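Local structure of short-chain dehydrogenase/reductase SDR (Burkholderia phymatum, 5IG2) at residues B[9-17]-B[249-257]; B[103-111]-B[221-229]. The protein binds NAD and probably catalyses NAD(P)-dependent oxidation of a substrate CH-OH group, or the reverse reduction. All blocks are in the same frame, centred on the assembly; numbering follows the deposited sequence.

In the fold
Leaving the N terminus, residues 9-17 run into strand 16-20, the first strand of the parallel sheet, where it lies between strands 40-45 and 94-97. They meet residues 249-257, the end of helix 242-254, so contact 1 closes a loop of some 230 residues holding most of the Rossmann fold. Within that loop lies the shorter one closed by contact 2, which joins the segment between strand 94-97 and helix 112-140 to the start of helix 222-236. Helices 222-236 and 242-254 are consecutive in the chain, yet the two contacts fall on opposite sides of its centre, their own centres about 38 Å apart and their nearest atoms about 22 Å. Both touch the second subunit.

Contact 1 of 2, residues B[9-17]-B[249-257]; sequences MFEFDGKVA and TFEAIAERR
Within residues 249-257, F250 is the first to meet the N-terminal segment, and it does so ring against ring. Its CD2 lies over one face of the F12 ring, 3.6 Å from F12 CE1, with the two planes turned 49° from each other, an oblique aromatic pair. L94 of strand 94-97 and L37 also touch the F250 ring.

One turn on, I253 serves both phenylalanines of the other segment. Its CG2 methyl, anti to the backbone N (the CG1 branch being at chi1 -61°), stands at the edge of the F12 ring, 3.9 Å from F12 CE1, and also over a face of the F10 ring. F10 completes the cluster from its own side by setting CD1 over a face of F12, and H145 of strand 144-149 borders both F10 and I253.

A254 contributes on two levels. Its CB packs 3.7 Å from M9 CE, brought there by a bend at the end of the methionine chain (chi3 68°), while its carbonyl takes the single hydrogen bond between the segments: F10 N to A254 O, 3.2 Å, nearly straight and directed at a lone pair in the carbonyl plane.

R256 then reaches back across the terminus. Its chain is extended from CG to NE and crosses F10 at about a right angle, leaving NH2 3.6 Å from F10 CD2 and one guanidinium face against F10 CB.

The backbone of R256 has positive phi and is the C' residue of a Schellman motif, with R256 N bonded to I253 O and R257 N to A252 O at 2.9 Å. The whole is a helix C-terminus closed by a Schellman turn and overlaid by the chain that leads into the first strand of a Rossmann fold.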
loop_
_atom_site.group_PDB
_atom_site.type_symbol
_atom_site.label_atom_id
_atom_site.label_comp_id
_atom_site.label_asym_id
_atom_site.label_seq_id
_atom_site.Cartn_x
_atom_site.Cartn_y
_atom_site.Cartn_z
ATOM N N MET B 9 31.903 -22.970 44.148
ATOM C CA MET B 9 31.912 -21.827 43.239
ATOM C C MET B 9 31.633 -20.520 43.973
ATOM O O MET B 9 31.064 -20.516 45.068
ATOM C CB MET B 9 30.889 -22.016 42.118
ATOM C CG MET B 9 31.511 -22.334 40.769
ATOM S SD MET B 9 30.295 -22.714 39.491
ATOM C CE MET B 9 29.491 -21.129 39.241
ATOM N N PHE B 10 32.049 -19.412 43.359
ATOM C CA PHE B 10 31.875 -18.094 43.960
ATOM C C PHE B 10 30.412 -17.679 43.874
ATOM O O PHE B 10 29.789 -17.782 42.813
ATOM C CB PHE B 10 32.764 -17.074 43.245
ATOM C CG PHE B 10 32.866 -15.752 43.947
ATOM C CD1 PHE B 10 31.931 -14.754 43.716
ATOM C CD2 PHE B 10 33.909 -15.501 44.825
ATOM C CE1 PHE B 10 32.030 -13.534 44.368
ATOM C CE2 PHE B 10 34.018 -14.287 45.473
ATOM C CZ PHE B 10 33.081 -13.301 45.246
ATOM N N GLU B 11 29.860 -17.223 44.998
ATOM C CA GLU B 11 28.454 -16.839 45.073
ATOM C C GLU B 11 28.302 -15.340 44.825
ATOM O O GLU B 11 29.042 -14.527 45.391
ATOM C CB GLU B 11 27.874 -17.218 46.436
ATOM C CG GLU B 11 27.883 -18.717 46.698
ATOM C CD GLU B 11 27.772 -19.077 48.181
ATOM O OE1 GLU B 11 27.319 -18.226 48.995
ATOM O OE2 GLU B 11 28.143 -20.227 48.525
ATOM N N PHE B 12 27.347 -14.980 43.979
ATOM C CA PHE B 12 27.120 -13.586 43.620
ATOM C C PHE B 12 25.835 -13.003 44.192
ATOM O O PHE B 12 25.823 -11.843 44.607
ATOM C CB PHE B 12 27.096 -13.435 42.091
ATOM C CG PHE B 12 28.364 -13.871 41.416
ATOM C CD1 PHE B 12 29.455 -13.028 41.355
ATOM C CD2 PHE B 12 28.457 -15.121 40.829
ATOM C CE1 PHE B 12 30.622 -13.431 40.726
ATOM C CE2 PHE B 12 29.618 -15.527 40.199
ATOM C CZ PHE B 12 30.701 -14.678 40.145
ATOM N N ASP B 13 24.746 -13.767 44.208
ATOM C CA ASP B 13 23.451 -13.212 44.575
ATOM C C ASP B 13 23.486 -12.698 46.007
ATOM O O ASP B 13 23.878 -13.423 46.925
ATOM C CB ASP B 13 22.369 -14.276 44.415
ATOM C CG ASP B 13 20.967 -13.691 44.410
ATOM O OD1 ASP B 13 20.795 -12.531 44.842
ATOM O OD2 ASP B 13 20.034 -14.399 43.983
ATOM N N GLY B 14 23.087 -11.437 46.191
ATOM C CA GLY B 14 23.118 -10.800 47.490
ATOM C C GLY B 14 24.459 -10.227 47.910
ATOM O O GLY B 14 24.534 -9.598 48.975
ATOM N N LYS B 15 25.520 -10.427 47.121
ATOM C CA LYS B 15 26.848 -9.901 47.411
ATOM C C LYS B 15 27.020 -8.493 46.831
ATOM O O LYS B 15 26.233 -8.032 46.001
ATOM C CB LYS B 15 27.921 -10.830 46.855
ATOM C CG LYS B 15 27.768 -12.277 47.284
ATOM C CD LYS B 15 27.890 -12.429 48.774
ATOM C CE LYS B 15 27.837 -13.887 49.169
ATOM N NZ LYS B 15 28.012 -14.023 50.648
ATOM N N VAL B 16 28.078 -7.809 47.271
ATOM C CA VAL B 16 28.305 -6.407 46.931
ATOM C C VAL B 16 29.471 -6.292 45.956
ATOM O O VAL B 16 30.585 -6.749 46.247
ATOM C CB VAL B 16 28.567 -5.563 48.188
ATOM C CG1 VAL B 16 28.836 -4.125 47.804
ATOM C CG2 VAL B 16 27.374 -5.655 49.130
ATOM N N ALA B 17 29.223 -5.648 44.816
ATOM C CA ALA B 17 30.254 -5.361 43.824
ATOM C C ALA B 17 30.525 -3.861 43.775
ATOM O O ALA B 17 29.589 -3.055 43.743
ATOM C CB ALA B 17 29.844 -5.863 42.440
ATOM N N THR B 249 34.209 -12.611 32.017
ATOM C CA THR B 249 34.867 -12.243 33.269
ATOM C C THR B 249 34.173 -12.892 34.466
ATOM O O THR B 249 34.829 -13.472 35.339
ATOM C CB THR B 249 34.901 -10.719 33.402
ATOM O OG1 THR B 249 35.698 -10.186 32.341
ATOM C CG2 THR B 249 35.489 -10.281 34.745
ATOM N N PHE B 250 32.838 -12.833 34.511
ATOM C CA PHE B 250 32.135 -13.450 35.634
ATOM C C PHE B 250 32.296 -14.973 35.638
ATOM O O PHE B 250 32.392 -15.585 36.708
ATOM C CB PHE B 250 30.662 -13.043 35.613
ATOM C CG PHE B 250 30.387 -11.738 36.322
ATOM C CD1 PHE B 250 30.675 -10.525 35.710
ATOM C CD2 PHE B 250 29.859 -11.728 37.607
ATOM C CE1 PHE B 250 30.415 -9.323 36.359
ATOM C CE2 PHE B 250 29.596 -10.536 38.261
ATOM C CZ PHE B 250 29.879 -9.329 37.631
ATOM N N GLU B 251 32.324 -15.607 34.461
ATOM C CA GLU B 251 32.620 -17.037 34.424
ATOM C C GLU B 251 33.977 -17.329 35.058
ATOM O O GLU B 251 34.118 -18.292 35.824
ATOM C CB GLU B 251 32.574 -17.558 32.983
ATOM C CG GLU B 251 31.178 -17.663 32.416
ATOM C CD GLU B 251 31.159 -17.958 30.922
ATOM O OE1 GLU B 251 32.241 -17.990 30.296
ATOM O OE2 GLU B 251 30.054 -18.146 30.371
ATOM N N ALA B 252 34.988 -16.502 34.759
ATOM C CA ALA B 252 36.307 -16.719 35.347
ATOM C C ALA B 252 36.277 -16.521 36.859
ATOM O O ALA B 252 36.873 -17.308 37.606
ATOM C CB ALA B 252 37.333 -15.787 34.702
ATOM N N ILE B 253 35.601 -15.466 37.329
ATOM C CA ILE B 253 35.480 -15.236 38.770
ATOM C C ILE B 253 34.839 -16.437 39.443
ATOM O O ILE B 253 35.284 -16.885 40.508
ATOM C CB ILE B 253 34.664 -13.963 39.060
ATOM C CG1 ILE B 253 35.321 -12.712 38.469
ATOM C CG2 ILE B 253 34.450 -13.808 40.558
ATOM C CD1 ILE B 253 34.386 -11.501 38.516
ATOM N N ALA B 254 33.774 -16.970 38.831
ATOM C CA ALA B 254 33.050 -18.093 39.414
ATOM C C ALA B 254 33.984 -19.257 39.724
ATOM O O ALA B 254 33.853 -19.907 40.766
ATOM C CB ALA B 254 31.938 -18.528 38.463
ATOM N N GLU B 255 34.942 -19.524 38.838
ATOM C CA GLU B 255 35.911 -20.593 39.029
ATOM C C GLU B 255 37.235 -20.078 39.584
ATOM O O GLU B 255 38.205 -20.844 39.673
ATOM C CB GLU B 255 36.125 -21.347 37.713
ATOM C CG GLU B 255 36.480 -20.468 36.539
ATOM C CD GLU B 255 36.517 -21.230 35.222
ATOM O OE1 GLU B 255 37.633 -21.528 34.724
ATOM O OE2 GLU B 255 35.422 -21.532 34.691
ATOM N N ARG B 256 37.281 -18.798 39.957
ATOM C CA ARG B 256 38.460 -18.159 40.545
ATOM C C ARG B 256 39.690 -18.341 39.668
ATOM O O ARG B 256 40.803 -18.538 40.155
ATOM C CB ARG B 256 38.709 -18.668 41.968
ATOM C CG ARG B 256 37.602 -18.250 42.944
ATOM C CD ARG B 256 37.906 -18.697 44.354
ATOM N NE ARG B 256 36.861 -18.311 45.303
ATOM C CZ ARG B 256 35.749 -19.016 45.521
ATOM N NH1 ARG B 256 35.522 -20.133 44.842
ATOM N NH2 ARG B 256 34.858 -18.605 46.413
ATOM N N ARG B 257 39.488 -18.260 38.359
ATOM C CA ARG B 257 40.597 -18.344 37.419
ATOM C C ARG B 257 41.302 -16.996 37.334
ATOM O O ARG B 257 40.655 -15.950 37.246
ATOM C CB ARG B 257 40.095 -18.765 36.037
ATOM C CG ARG B 257 41.201 -18.865 35.003
ATOM C CD ARG B 257 40.732 -19.496 33.704
ATOM N NE ARG B 257 40.262 -18.509 32.739
ATOM C CZ ARG B 257 38.992 -18.374 32.363
ATOM N NH1 ARG B 257 38.050 -19.162 32.875
ATOM N NH2 ARG B 257 38.665 -17.453 31.466
#

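Contact 2 of 2, residues B[103-111]-B[221-229]; sequences AGGFLWESS and TRSQLAADR
S223 and E109 form the tight heart of this contact. S223 OG, turned between its backbone N and carbonyl carbon (chi1 85°), receives the amide of F106, with F106 N 2.8 Å from S223 OG along a nearly straight bond, and donates a hydrogen bond to E109 OE1 at 2.6 Å. T221 OG1 donates to that same carboxylate oxygen, E109 OE1, at 2.7 Å; the two hydroxyls come from opposite faces of the carboxylate plane. S223 CB sits over the centre of the F106 ring, a CH-pi contact 3.6 Å from the centroid. T221 and Q224 make up a capping box that starts helix 222-236: Q224 N bonds T221 OG1, and T221 N returns 2.9 Å to Q224 OE1. Close packing continues at G104 and G105, where the backbone meets the helix and A227 CB lies 3.5 Å from G105 N. Two waters bridge here, one joining E109 OE2 to S223 N, the other shared by F106 O, S110 OG and Q224 NE2.

Looser is the exposed side: a water links G104 N to D228 OD1, and R222 NH1 comes within 3.4 Å of F106 CZ, while A185 of the second subunit packs on F106.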
loop_
_atom_site.group_PDB
_atom_site.type_symbol
_atom_site.label_atom_id
_atom_site.label_comp_id
_atom_site.label_asym_id
_atom_site.label_seq_id
_atom_site.Cartn_x
_atom_site.Cartn_y
_atom_site.Cartn_z
ATOM N N ALA B 103 46.866 7.176 25.937
ATOM C CA ALA B 103 47.439 8.162 25.037
ATOM C C ALA B 103 48.425 7.434 24.144
ATOM O O ALA B 103 48.981 6.407 24.533
ATOM C CB ALA B 103 48.135 9.293 25.800
ATOM N N GLY B 104 48.643 7.959 22.943
ATOM C CA GLY B 104 49.504 7.295 21.983
ATOM C C GLY B 104 50.465 8.263 21.318
ATOM O O GLY B 104 50.483 9.459 21.619
ATOM N N GLY B 105 51.247 7.725 20.394
ATOM C CA GLY B 105 52.272 8.481 19.708
ATOM C C GLY B 105 53.659 7.978 20.066
ATOM O O GLY B 105 53.855 7.236 21.031
ATOM N N PHE B 106 54.629 8.364 19.234
ATOM C CA PHE B 106 56.033 8.061 19.512
ATOM C C PHE B 106 56.346 8.375 20.966
ATOM O O PHE B 106 55.999 9.448 21.465
ATOM C CB PHE B 106 56.958 8.881 18.607
ATOM C CG PHE B 106 56.951 8.466 17.170
ATOM C CD1 PHE B 106 56.530 7.198 16.794
ATOM C CD2 PHE B 106 57.387 9.349 16.189
ATOM C CE1 PHE B 106 56.534 6.819 15.456
ATOM C CE2 PHE B 106 57.398 8.979 14.847
ATOM C CZ PHE B 106 56.971 7.710 14.480
ATOM N N LEU B 107 57.019 7.440 21.640
ATOM C CA LEU B 107 57.103 7.506 23.099
ATOM C C LEU B 107 57.688 8.828 23.584
ATOM O O LEU B 107 57.175 9.423 24.541
ATOM C CB LEU B 107 57.921 6.336 23.626
ATOM C CG LEU B 107 57.806 6.144 25.139
ATOM C CD1 LEU B 107 56.348 5.868 25.534
ATOM C CD2 LEU B 107 58.740 5.018 25.579
ATOM N N TRP B 108 58.746 9.316 22.930
ATOM C CA TRP B 108 59.422 10.536 23.376
ATOM C C TRP B 108 58.634 11.808 23.072
ATOM O O TRP B 108 58.952 12.861 23.630
ATOM C CB TRP B 108 60.811 10.650 22.739
ATOM C CG TRP B 108 60.760 10.644 21.238
ATOM C CD1 TRP B 108 60.634 11.728 20.405
ATOM C CD2 TRP B 108 60.805 9.490 20.390
ATOM N NE1 TRP B 108 60.599 11.312 19.090
ATOM C CE2 TRP B 108 60.697 9.944 19.055
ATOM C CE3 TRP B 108 60.922 8.113 20.632
ATOM C CZ2 TRP B 108 60.711 9.072 17.962
ATOM C CZ3 TRP B 108 60.931 7.245 19.549
ATOM C CH2 TRP B 108 60.832 7.728 18.228
ATOM N N GLU B 109 57.624 11.749 22.199
ATOM C CA GLU B 109 56.837 12.943 21.912
ATOM C C GLU B 109 55.768 13.231 22.960
ATOM O O GLU B 109 55.233 14.341 22.974
ATOM C CB GLU B 109 56.170 12.816 20.542
ATOM C CG GLU B 109 57.166 12.787 19.408
ATOM C CD GLU B 109 56.495 12.673 18.054
ATOM O OE1 GLU B 109 55.330 12.247 18.005
ATOM O OE2 GLU B 109 57.141 13.005 17.042
ATOM N N SER B 110 55.430 12.265 23.813
ATOM C CA SER B 110 54.428 12.485 24.847
ATOM C C SER B 110 54.975 13.393 25.945
ATOM O O SER B 110 56.181 13.476 26.177
ATOM C CB SER B 110 53.987 11.161 25.461
ATOM O OG SER B 110 53.295 10.346 24.529
ATOM N N SER B 111 54.065 14.059 26.645
ATOM C CA SER B 111 54.449 15.005 27.679
ATOM C C SER B 111 54.552 14.318 29.037
ATOM O O SER B 111 54.055 13.206 29.239
ATOM C CB SER B 111 53.430 16.138 27.764
ATOM O OG SER B 111 52.183 15.604 28.174
ATOM N N THR B 221 51.106 15.780 17.728
ATOM C CA THR B 221 52.054 15.520 16.650
ATOM C C THR B 221 51.443 14.595 15.602
ATOM O O THR B 221 50.395 13.983 15.812
ATOM C CB THR B 221 53.337 14.887 17.189
ATOM O OG1 THR B 221 53.033 13.592 17.714
ATOM C CG2 THR B 221 53.954 15.753 18.293
ATOM N N ARG B 222 52.137 14.474 14.468
ATOM C CA ARG B 222 51.733 13.522 13.435
ATOM C C ARG B 222 51.555 12.111 14.002
ATOM O O ARG B 222 50.520 11.469 13.788
ATOM C CB ARG B 222 52.761 13.521 12.301
ATOM C CG ARG B 222 52.343 12.694 11.102
ATOM C CD ARG B 222 53.549 12.254 10.285
ATOM N NE ARG B 222 54.464 11.481 11.122
ATOM C CZ ARG B 222 54.243 10.228 11.525
ATOM N NH1 ARG B 222 55.135 9.612 12.291
ATOM N NH2 ARG B 222 53.133 9.588 11.168
ATOM N N SER B 223 52.554 11.606 14.735
ATOM C CA SER B 223 52.453 10.238 15.238
ATOM C C SER B 223 51.356 10.106 16.294
ATOM O O SER B 223 50.763 9.030 16.448
ATOM C CB SER B 223 53.808 9.771 15.790
ATOM O OG SER B 223 54.017 10.169 17.142
ATOM N N GLN B 224 51.068 11.177 17.029
ATOM C CA GLN B 224 49.978 11.109 17.997
ATOM C C GLN B 224 48.633 11.058 17.289
ATOM O O GLN B 224 47.762 10.267 17.659
ATOM C CB GLN B 224 50.062 12.294 18.960
ATOM C CG GLN B 224 51.297 12.196 19.846
ATOM C CD GLN B 224 51.646 13.482 20.570
ATOM O OE1 GLN B 224 51.060 14.536 20.314
ATOM N NE2 GLN B 224 52.625 13.397 21.486
ATOM N N LEU B 225 48.455 11.882 16.256
ATOM C CA LEU B 225 47.232 11.827 15.461
ATOM C C LEU B 225 47.028 10.443 14.858
ATOM O O LEU B 225 45.910 9.908 14.873
ATOM C CB LEU B 225 47.283 12.884 14.355
ATOM C CG LEU B 225 47.246 14.334 14.831
ATOM C CD1 LEU B 225 47.632 15.258 13.693
ATOM C CD2 LEU B 225 45.876 14.680 15.379
ATOM N N ALA B 226 48.097 9.858 14.307
ATOM C CA ALA B 226 47.979 8.552 13.669
ATOM C C ALA B 226 47.617 7.477 14.685
ATOM O O ALA B 226 46.766 6.619 14.418
ATOM C CB ALA B 226 49.286 8.208 12.955
ATOM N N ALA B 227 48.241 7.521 15.863
ATOM C CA ALA B 227 47.909 6.563 16.911
ATOM C C ALA B 227 46.457 6.710 17.357
ATOM O O ALA B 227 45.769 5.708 17.600
ATOM C CB ALA B 227 48.863 6.739 18.094
ATOM N N ASP B 228 45.972 7.950 17.478
ATOM C CA ASP B 228 44.592 8.165 17.911
ATOM C C ASP B 228 43.608 7.592 16.906
ATOM O O ASP B 228 42.623 6.937 17.282
ATOM C CB ASP B 228 44.313 9.655 18.116
ATOM C CG ASP B 228 45.004 10.229 19.355
ATOM O OD1 ASP B 228 45.584 9.458 20.158
ATOM O OD2 ASP B 228 44.956 11.468 19.534
ATOM N N ARG B 229 43.852 7.830 15.618
ATOM C CA ARG B 229 42.901 7.373 14.612
ATOM C C ARG B 229 42.950 5.861 14.467
ATOM O O ARG B 229 41.912 5.223 14.261
ATOM C CB ARG B 229 43.173 8.071 13.281
ATOM C CG ARG B 229 43.116 9.579 13.426
ATOM C CD ARG B 229 43.074 10.305 12.103
ATOM N NE ARG B 229 42.780 11.719 12.326
ATOM C CZ ARG B 229 43.650 12.711 12.158
ATOM N NH1 ARG B 229 43.272 13.959 12.402
ATOM N NH2 ARG B 229 44.883 12.460 11.728
HETATM O O HOH W 1 53.597 10.672 21.721
HETATM O O HOH W 2 47.423 10.639 22.286
HETATM O O HOH W 3 55.212 12.749 15.124
#